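Local atomic coordinates of minor structural protein 4 (PDB entry 5E7T), a protein that probably serves as a baseplate upper protein of lactococcal phage Tuc2009, forming part of the organelle with which the virion attaches to its host. Residues Ile59-Gly71 and Leu82-Glu94. Numbering follows the deposited sequence.
Sequences INVELPSVYAMAG and LINGTEIMRFVIE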
loop_
_atom_site.group_PDB
_atom_site.type_symbol
_atom_site.label_atom_id
_atom_site.label_comp_id
_atom_site.label_asym_id
_atom_site.label_seq_id
_atom_site.Cartn_x
_atom_site.Cartn_y
_atom_site.Cartn_z
ATOM N N ILE A 59 -4.219 32.386 10.488
ATOM C CA ILE A 59 -5.271 31.743 11.318
ATOM C C ILE A 59 -5.425 32.624 12.550
ATOM O O ILE A 59 -4.422 33.037 13.125
ATOM C CB ILE A 59 -4.879 30.289 11.771
ATOM C CG1 ILE A 59 -4.417 29.398 10.591
ATOM C CG2 ILE A 59 -6.006 29.618 12.588
ATOM C CD1 ILE A 59 -3.920 28.009 10.973
ATOM N N ASN A 60 -6.655 32.905 12.965
ATOM C CA ASN A 60 -6.884 33.678 14.175
ATOM C C ASN A 60 -7.609 32.739 15.107
ATOM O O ASN A 60 -8.744 32.314 14.817
ATOM C CB ASN A 60 -7.679 34.942 13.903
ATOM C CG ASN A 60 -8.190 35.594 15.153
ATOM O OD1 ASN A 60 -9.216 35.208 15.712
ATOM N ND2 ASN A 60 -7.491 36.594 15.623
ATOM N N VAL A 61 -6.930 32.383 16.214
ATOM C CA VAL A 61 -7.444 31.462 17.213
ATOM C C VAL A 61 -8.082 32.267 18.339
ATOM O O VAL A 61 -7.372 32.860 19.148
ATOM C CB VAL A 61 -6.328 30.516 17.709
ATOM C CG1 VAL A 61 -6.893 29.437 18.619
ATOM C CG2 VAL A 61 -5.565 29.893 16.545
ATOM N N GLU A 62 -9.418 32.344 18.349
ATOM C CA GLU A 62 -10.161 33.061 19.386
ATOM C C GLU A 62 -10.521 32.123 20.502
ATOM O O GLU A 62 -11.282 31.153 20.317
ATOM C CB GLU A 62 -11.421 33.735 18.844
ATOM C CG GLU A 62 -12.155 34.535 19.903
ATOM C CD GLU A 62 -13.304 35.377 19.398
ATOM O OE1 GLU A 62 -13.047 36.391 18.710
ATOM O OE2 GLU A 62 -14.465 35.042 19.722
ATOM N N LEU A 63 -9.987 32.441 21.680
ATOM C CA LEU A 63 -10.203 31.702 22.917
ATOM C C LEU A 63 -11.012 32.552 23.894
ATOM O O LEU A 63 -10.923 33.786 23.838
ATOM C CB LEU A 63 -8.844 31.368 23.548
ATOM C CG LEU A 63 -7.981 30.405 22.777
ATOM C CD1 LEU A 63 -6.537 30.629 23.101
ATOM C CD2 LEU A 63 -8.451 28.935 22.961
ATOM N N PRO A 64 -11.763 31.938 24.836
ATOM C CA PRO A 64 -12.482 32.752 25.828
ATOM C C PRO A 64 -11.520 33.658 26.609
ATOM O O PRO A 64 -10.396 33.239 26.934
ATOM C CB PRO A 64 -13.154 31.703 26.723
ATOM C CG PRO A 64 -13.272 30.483 25.855
ATOM C CD PRO A 64 -11.996 30.494 25.066
ATOM N N SER A 65 -11.959 34.924 26.844
ATOM C CA SER A 65 -11.231 35.993 27.536
ATOM C C SER A 65 -10.603 35.560 28.868
ATOM O O SER A 65 -9.565 36.090 29.261
ATOM C CB SER A 65 -12.143 37.198 27.743
ATOM O OG SER A 65 -12.176 38.043 26.603
ATOM N N VAL A 66 -11.227 34.589 29.544
ATOM C CA VAL A 66 -10.776 34.028 30.814
ATOM C C VAL A 66 -9.382 33.337 30.676
ATOM O O VAL A 66 -8.607 33.358 31.635
ATOM C CB VAL A 66 -11.881 33.123 31.440
ATOM C CG1 VAL A 66 -12.442 32.104 30.444
ATOM C CG2 VAL A 66 -11.425 32.455 32.732
ATOM N N TYR A 67 -9.041 32.798 29.486
ATOM C CA TYR A 67 -7.741 32.154 29.261
ATOM C C TYR A 67 -6.604 33.118 28.973
ATOM O O TYR A 67 -5.449 32.716 29.025
ATOM C CB TYR A 67 -7.822 31.088 28.164
ATOM C CG TYR A 67 -8.812 29.999 28.491
ATOM C CD1 TYR A 67 -8.570 29.093 29.519
ATOM C CD2 TYR A 67 -10.007 29.887 27.789
ATOM C CE1 TYR A 67 -9.507 28.122 29.864
ATOM C CE2 TYR A 67 -10.942 28.903 28.108
ATOM C CZ TYR A 67 -10.693 28.028 29.152
ATOM O OH TYR A 67 -11.624 27.061 29.464
ATOM N N ALA A 68 -6.921 34.379 28.689
ATOM C CA ALA A 68 -5.951 35.417 28.361
ATOM C C ALA A 68 -4.726 35.434 29.241
ATOM O O ALA A 68 -4.821 35.613 30.454
ATOM C CB ALA A 68 -6.611 36.780 28.356
ATOM N N MET A 69 -3.575 35.204 28.630
ATOM C CA MET A 69 -2.327 35.233 29.352
ATOM C C MET A 69 -1.219 35.837 28.544
ATOM O O MET A 69 -1.291 35.896 27.315
ATOM C CB MET A 69 -1.952 33.865 29.914
ATOM C CG MET A 69 -1.498 32.871 28.893
ATOM S SD MET A 69 -1.046 31.330 29.711
ATOM C CE MET A 69 0.253 30.872 28.729
ATOM N N ALA A 70 -0.197 36.307 29.264
ATOM C CA ALA A 70 1.022 36.910 28.748
ATOM C C ALA A 70 1.977 35.773 28.402
ATOM O O ALA A 70 1.563 34.613 28.335
ATOM C CB ALA A 70 1.634 37.772 29.840
ATOM N N GLY A 71 3.247 36.096 28.197
ATOM C CA GLY A 71 4.241 35.062 27.976
ATOM C C GLY A 71 4.979 35.035 26.668
ATOM O O GLY A 71 4.543 35.593 25.658
ATOM N N LEU A 82 2.763 29.074 23.997
ATOM C CA LEU A 82 2.684 30.370 24.666
ATOM C C LEU A 82 3.071 30.052 26.119
ATOM O O LEU A 82 2.283 29.449 26.839
ATOM C CB LEU A 82 1.267 31.001 24.490
ATOM C CG LEU A 82 0.896 32.329 25.195
ATOM C CD1 LEU A 82 1.955 33.424 25.014
ATOM C CD2 LEU A 82 -0.405 32.852 24.671
ATOM N N ILE A 83 4.351 30.305 26.481
ATOM C CA ILE A 83 4.904 29.958 27.790
ATOM C C ILE A 83 4.892 31.136 28.724
ATOM O O ILE A 83 5.571 32.120 28.436
ATOM C CB ILE A 83 6.338 29.344 27.699
ATOM C CG1 ILE A 83 6.512 28.427 26.458
ATOM C CG2 ILE A 83 6.682 28.613 28.996
ATOM C CD1 ILE A 83 7.891 27.779 26.292
ATOM N N ASN A 84 4.163 31.032 29.856
ATOM C CA ASN A 84 4.100 32.056 30.903
ATOM C C ASN A 84 4.459 31.389 32.220
ATOM O O ASN A 84 3.611 30.785 32.882
ATOM C CB ASN A 84 2.726 32.734 30.960
ATOM C CG ASN A 84 2.530 33.687 32.122
ATOM O OD1 ASN A 84 3.420 34.462 32.509
ATOM N ND2 ASN A 84 1.347 33.635 32.709
ATOM N N GLY A 85 5.740 31.440 32.548
ATOM C CA GLY A 85 6.270 30.794 33.734
ATOM C C GLY A 85 6.148 29.288 33.646
ATOM O O GLY A 85 6.841 28.628 32.851
ATOM N N THR A 86 5.177 28.780 34.417
ATOM C CA THR A 86 4.785 27.391 34.672
ATOM C C THR A 86 3.688 26.911 33.703
ATOM O O THR A 86 3.512 25.701 33.521
ATOM C CB THR A 86 4.296 27.400 36.137
ATOM O OG1 THR A 86 5.017 26.460 36.913
ATOM C CG2 THR A 86 2.801 27.223 36.299
ATOM N N GLU A 87 2.917 27.878 33.131
ATOM C CA GLU A 87 1.762 27.668 32.266
ATOM C C GLU A 87 2.141 27.623 30.835
ATOM O O GLU A 87 2.904 28.466 30.378
ATOM C CB GLU A 87 0.770 28.818 32.417
ATOM C CG GLU A 87 0.080 28.924 33.751
ATOM C CD GLU A 87 -0.777 30.167 33.808
ATOM O OE1 GLU A 87 -0.223 31.247 34.110
ATOM O OE2 GLU A 87 -1.977 30.082 33.460
ATOM N N ILE A 88 1.540 26.691 30.098
ATOM C CA ILE A 88 1.713 26.560 28.663
ATOM C C ILE A 88 0.385 26.402 27.978
ATOM O O ILE A 88 -0.471 25.641 28.423
ATOM C CB ILE A 88 2.736 25.472 28.240
ATOM C CG1 ILE A 88 4.122 26.070 28.278
ATOM C CG2 ILE A 88 2.459 24.955 26.820
ATOM C CD1 ILE A 88 5.097 25.215 27.961
ATOM N N MET A 89 0.226 27.137 26.889
ATOM C CA MET A 89 -0.910 27.036 26.007
ATOM C C MET A 89 -0.290 26.589 24.705
ATOM O O MET A 89 0.616 27.252 24.180
ATOM C CB MET A 89 -1.624 28.355 25.880
ATOM C CG MET A 89 -3.040 28.176 25.559
ATOM S SD MET A 89 -3.894 29.725 25.777
ATOM C CE MET A 89 -4.030 29.769 27.615
ATOM N N ARG A 90 -0.688 25.392 24.266
ATOM C CA ARG A 90 -0.143 24.713 23.108
ATOM C C ARG A 90 -1.151 24.758 21.954
ATOM O O ARG A 90 -2.328 24.453 22.162
ATOM C CB ARG A 90 0.174 23.270 23.518
ATOM C CG ARG A 90 1.000 22.523 22.513
ATOM C CD ARG A 90 0.802 21.030 22.614
ATOM N NE ARG A 90 1.632 20.370 21.617
ATOM C CZ ARG A 90 1.513 19.107 21.235
ATOM N NH1 ARG A 90 0.567 18.343 21.743
ATOM N NH2 ARG A 90 2.320 18.611 20.305
ATOM N N PHE A 91 -0.688 25.136 20.740
ATOM C CA PHE A 91 -1.498 25.250 19.519
ATOM C C PHE A 91 -0.930 24.299 18.483
ATOM O O PHE A 91 0.201 24.473 18.067
ATOM C CB PHE A 91 -1.461 26.700 18.996
ATOM C CG PHE A 91 -2.004 27.730 19.966
ATOM C CD1 PHE A 91 -1.244 28.160 21.054
ATOM C CD2 PHE A 91 -3.271 28.278 19.789
ATOM C CE1 PHE A 91 -1.753 29.093 21.958
ATOM C CE2 PHE A 91 -3.779 29.213 20.698
ATOM C CZ PHE A 91 -3.013 29.616 21.772
ATOM N N VAL A 92 -1.672 23.265 18.107
ATOM C CA VAL A 92 -1.157 22.311 17.130
ATOM C C VAL A 92 -1.869 22.505 15.810
ATOM O O VAL A 92 -3.088 22.267 15.723
ATOM C CB VAL A 92 -1.223 20.822 17.585
ATOM C CG1 VAL A 92 -0.509 19.910 16.595
ATOM C CG2 VAL A 92 -0.657 20.633 18.981
ATOM N N ILE A 93 -1.083 22.901 14.773
ATOM C CA ILE A 93 -1.525 23.096 13.384
ATOM C C ILE A 93 -1.576 21.737 12.664
ATOM O O ILE A 93 -0.848 20.810 13.043
ATOM C CB ILE A 93 -0.593 24.087 12.652
ATOM C CG1 ILE A 93 -1.275 24.701 11.414
ATOM C CG2 ILE A 93 0.769 23.444 12.315
ATOM C CD1 ILE A 93 -0.666 25.994 10.908
ATOM N N GLU A 94 -2.422 21.625 11.633
ATOM C CA GLU A 94 -2.526 20.417 10.831
ATOM C C GLU A 94 -2.476 20.802 9.366
ATOM O O GLU A 94 -3.268 21.625 8.923
ATOM C CB GLU A 94 -3.824 19.667 11.155
ATOM C CG GLU A 94 -3.887 18.238 10.623
ATOM C CD GLU A 94 -5.237 17.539 10.667
ATOM O OE1 GLU A 94 -6.120 17.960 11.451
ATOM O OE2 GLU A 94 -5.396 16.539 9.928
#
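Leu82 N donates to Met89 O at 2.8 Å, and Met69 lies on this Leu82/Met89 pair from the other segment. The return bond, Met89 N to Leu82 O at 3.1 Å, and a matching pair between Asn84 and Glu87 define an antiparallel hairpin closed by a type II' turn, with Gly85 at its positive-phi position. With chi1 at 73° and chi2 extended (178°), the Met69 chain runs straight out over the hairpin, which brings SD to 4.0 Å from CE of Met89. Glu87, beside that sulfur, directs OE2 to a hydrogen bond with Tyr22 OH. Further along, strands 59-63 and 87-94 face each other at 10.9 Å between axes, their directions 141° apart; with strands 17-24 and 45-55 between them in sheet order, the sheet evidently curls so that the side chains of the two strands meet, consistent with an immunoglobulin-like domain. Here Val61 CG1 meets the edge of the Phe91 ring in its plane, 3.8 Å from CE2. Leu63 CD1 bridges two partners, Phe91 CZ and Met89 SD, each 3.9 Å away. Phe91 also packs on Val6 and Val20. At the far end, the CD1 methyls of Ile59 and Ile93 touch at 3.8 Å, and both side chains reach Pro16.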